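Local atomic coordinates of ulvan Lyase-PL25 (Pseudoalteromonas sp. PLSV, PDB entry 5UAM), a protein that cleaves ulvan, the main cell-wall polysaccharide of green seaweeds of the Ulvales, acting as a polysaccharide lyase of family PL25. Residues 232-237 with 309-314. Sequence-based numbering, arbitrary orientation.
Sequences NIIVSY and THLDAQ
I234 pushes its CD1 methyl into the angle between T309 and L311, 3.7 Å from T309 O and 3.9 Å from L311 CD2. CG1 occupies the position between the backbone N and the carbonyl carbon (chi1 60°), and with the chain extended beyond it CD1 is carried across to the backbone of 309-311, where it also lies against H310 CA. Two residues on, S236, whose side chain also points toward 309-311, closes on T309: S236 OG is 3.5 Å from T309 CG2, a methyl that also packs at 3.9 Å against I234 CG1. T309 OG1 borders I234 CD1 and hydrogen-bonds to H318 O. In this beta-propeller the contact joins neighbouring sheets: 232-237 pairs through its backbone with strands 217-227 and 258-267, whereas 309-311 ends the first strand of the following four-stranded sheet. Side chains of 232-237 pack on both side chains and backbone of 309-311, the strand axes 7.3 Å apart at 140°, and S236 O takes a hydrogen bond from N306 ND2. Replacing I234 by an alanine removes CG1, CG2 and CD1 and would probably leave a gap against T309 and H310 CA and deprive L311 CD2 of its apolar partner. Packing is looser at partly exposed L311, which overlaps little: the two side chains run past one another in opposite senses, and of its methyls CD2 alone reaches I234, touching CD1 and, more distantly, CG2 at 4.2 Å. Past L311 the chain turns away; buried D312 accepts from Q314 N through OD1 in an Asx turn and bonds H318 NE2 through OD2, while A313 and Q314 are exposed.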
loop_
_atom_site.group_PDB
_atom_site.type_symbol
_atom_site.label_atom_id
_atom_site.label_comp_id
_atom_site.label_asym_id
_atom_site.label_seq_id
_atom_site.Cartn_x
_atom_site.Cartn_y
_atom_site.Cartn_z
ATOM N N ASN A 232 9.382 -11.455 -12.467
ATOM C CA ASN A 232 9.301 -11.647 -11.030
ATOM C C ASN A 232 8.475 -10.562 -10.349
ATOM O O ASN A 232 8.448 -9.402 -10.771
ATOM C CB ASN A 232 10.694 -11.638 -10.414
ATOM C CG ASN A 232 11.540 -12.763 -10.930
ATOM O OD1 ASN A 232 11.073 -13.893 -11.005
ATOM N ND2 ASN A 232 12.768 -12.457 -11.335
ATOM N N ILE A 233 7.796 -10.983 -9.288
ATOM C CA ILE A 233 7.143 -10.122 -8.313
ATOM C C ILE A 233 7.895 -10.290 -7.004
ATOM O O ILE A 233 8.315 -11.399 -6.663
ATOM C CB ILE A 233 5.660 -10.523 -8.176
ATOM C CG1 ILE A 233 4.898 -10.079 -9.434
ATOM C CG2 ILE A 233 5.026 -9.987 -6.877
ATOM C CD1 ILE A 233 3.474 -10.621 -9.515
ATOM N N ILE A 234 8.101 -9.199 -6.279
ATOM C CA ILE A 234 8.835 -9.228 -5.021
ATOM C C ILE A 234 7.884 -8.853 -3.894
ATOM O O ILE A 234 6.931 -8.092 -4.095
ATOM C CB ILE A 234 10.085 -8.321 -5.047
ATOM C CG1 ILE A 234 9.736 -6.866 -5.315
ATOM C CG2 ILE A 234 11.099 -8.872 -6.059
ATOM C CD1 ILE A 234 10.921 -5.926 -5.130
ATOM N N VAL A 235 8.099 -9.443 -2.724
ATOM C CA VAL A 235 7.178 -9.291 -1.603
ATOM C C VAL A 235 7.981 -9.082 -0.320
ATOM O O VAL A 235 8.796 -9.939 0.043
ATOM C CB VAL A 235 6.249 -10.506 -1.455
ATOM C CG1 VAL A 235 5.217 -10.258 -0.351
ATOM C CG2 VAL A 235 5.570 -10.825 -2.797
ATOM N N SER A 236 7.716 -7.976 0.390
ATOM C CA SER A 236 8.248 -7.769 1.723
ATOM C C SER A 236 7.100 -7.870 2.710
ATOM O O SER A 236 5.953 -7.550 2.392
ATOM C CB SER A 236 8.972 -6.435 1.867
ATOM O OG SER A 236 8.104 -5.368 1.545
ATOM N N TYR A 237 7.395 -8.341 3.907
ATOM C CA TYR A 237 6.304 -8.576 4.839
ATOM C C TYR A 237 6.814 -8.533 6.268
ATOM O O TYR A 237 7.977 -8.809 6.528
ATOM C CB TYR A 237 5.591 -9.903 4.562
ATOM C CG TYR A 237 6.425 -11.158 4.361
ATOM C CD1 TYR A 237 7.084 -11.404 3.153
ATOM C CD2 TYR A 237 6.461 -12.147 5.333
ATOM C CE1 TYR A 237 7.766 -12.571 2.945
ATOM C CE2 TYR A 237 7.144 -13.318 5.129
ATOM C CZ TYR A 237 7.793 -13.536 3.928
ATOM O OH TYR A 237 8.455 -14.735 3.723
ATOM N N THR A 309 9.055 -2.442 -0.995
ATOM C CA THR A 309 10.325 -3.007 -1.439
ATOM C C THR A 309 10.521 -2.742 -2.925
ATOM O O THR A 309 9.571 -2.758 -3.704
ATOM C CB THR A 309 10.405 -4.517 -1.096
ATOM O OG1 THR A 309 11.652 -5.064 -1.533
ATOM C CG2 THR A 309 9.294 -5.303 -1.743
ATOM N N HIS A 310 11.783 -2.515 -3.303
ATOM C CA HIS A 310 12.170 -2.251 -4.682
ATOM C C HIS A 310 13.571 -2.788 -4.908
ATOM O O HIS A 310 14.404 -2.808 -3.987
ATOM C CB HIS A 310 12.205 -0.735 -4.981
ATOM C CG HIS A 310 10.919 -0.037 -4.702
ATOM N ND1 HIS A 310 9.823 -0.165 -5.523
ATOM C CD2 HIS A 310 10.558 0.792 -3.697
ATOM C CE1 HIS A 310 8.828 0.557 -5.022
ATOM N NE2 HIS A 310 9.255 1.153 -3.925
ATOM N N LEU A 311 13.837 -3.220 -6.142
ATOM C CA LEU A 311 15.163 -3.711 -6.494
ATOM C C LEU A 311 16.045 -2.598 -7.032
ATOM O O LEU A 311 15.584 -1.728 -7.775
ATOM C CB LEU A 311 15.074 -4.779 -7.576
ATOM C CG LEU A 311 14.227 -6.001 -7.248
ATOM C CD1 LEU A 311 14.317 -7.022 -8.361
ATOM C CD2 LEU A 311 14.642 -6.639 -5.930
ATOM N N ASP A 312 17.335 -2.656 -6.684
ATOM C CA ASP A 312 18.307 -1.743 -7.265
ATOM C C ASP A 312 18.741 -2.252 -8.643
ATOM O O ASP A 312 18.272 -3.281 -9.139
ATOM C CB ASP A 312 19.471 -1.469 -6.298
ATOM C CG ASP A 312 20.351 -2.673 -6.014
ATOM O OD1 ASP A 312 20.485 -3.573 -6.862
ATOM O OD2 ASP A 312 20.956 -2.700 -4.922
ATOM N N ALA A 313 19.631 -1.486 -9.279
ATOM C CA ALA A 313 20.056 -1.760 -10.645
ATOM C C ALA A 313 20.833 -3.060 -10.760
ATOM O O ALA A 313 20.971 -3.599 -11.867
ATOM C CB ALA A 313 20.925 -0.607 -11.141
ATOM N N GLN A 314 21.336 -3.581 -9.650
ATOM C CA GLN A 314 21.983 -4.878 -9.644
ATOM C C GLN A 314 21.021 -6.009 -9.318
ATOM O O GLN A 314 21.451 -7.163 -9.213
ATOM C CB GLN A 314 23.138 -4.882 -8.651
ATOM C CG GLN A 314 24.270 -3.954 -9.032
ATOM C CD GLN A 314 25.483 -4.133 -8.157
ATOM O OE1 GLN A 314 25.678 -5.184 -7.548
ATOM N NE2 GLN A 314 26.324 -3.121 -8.114
#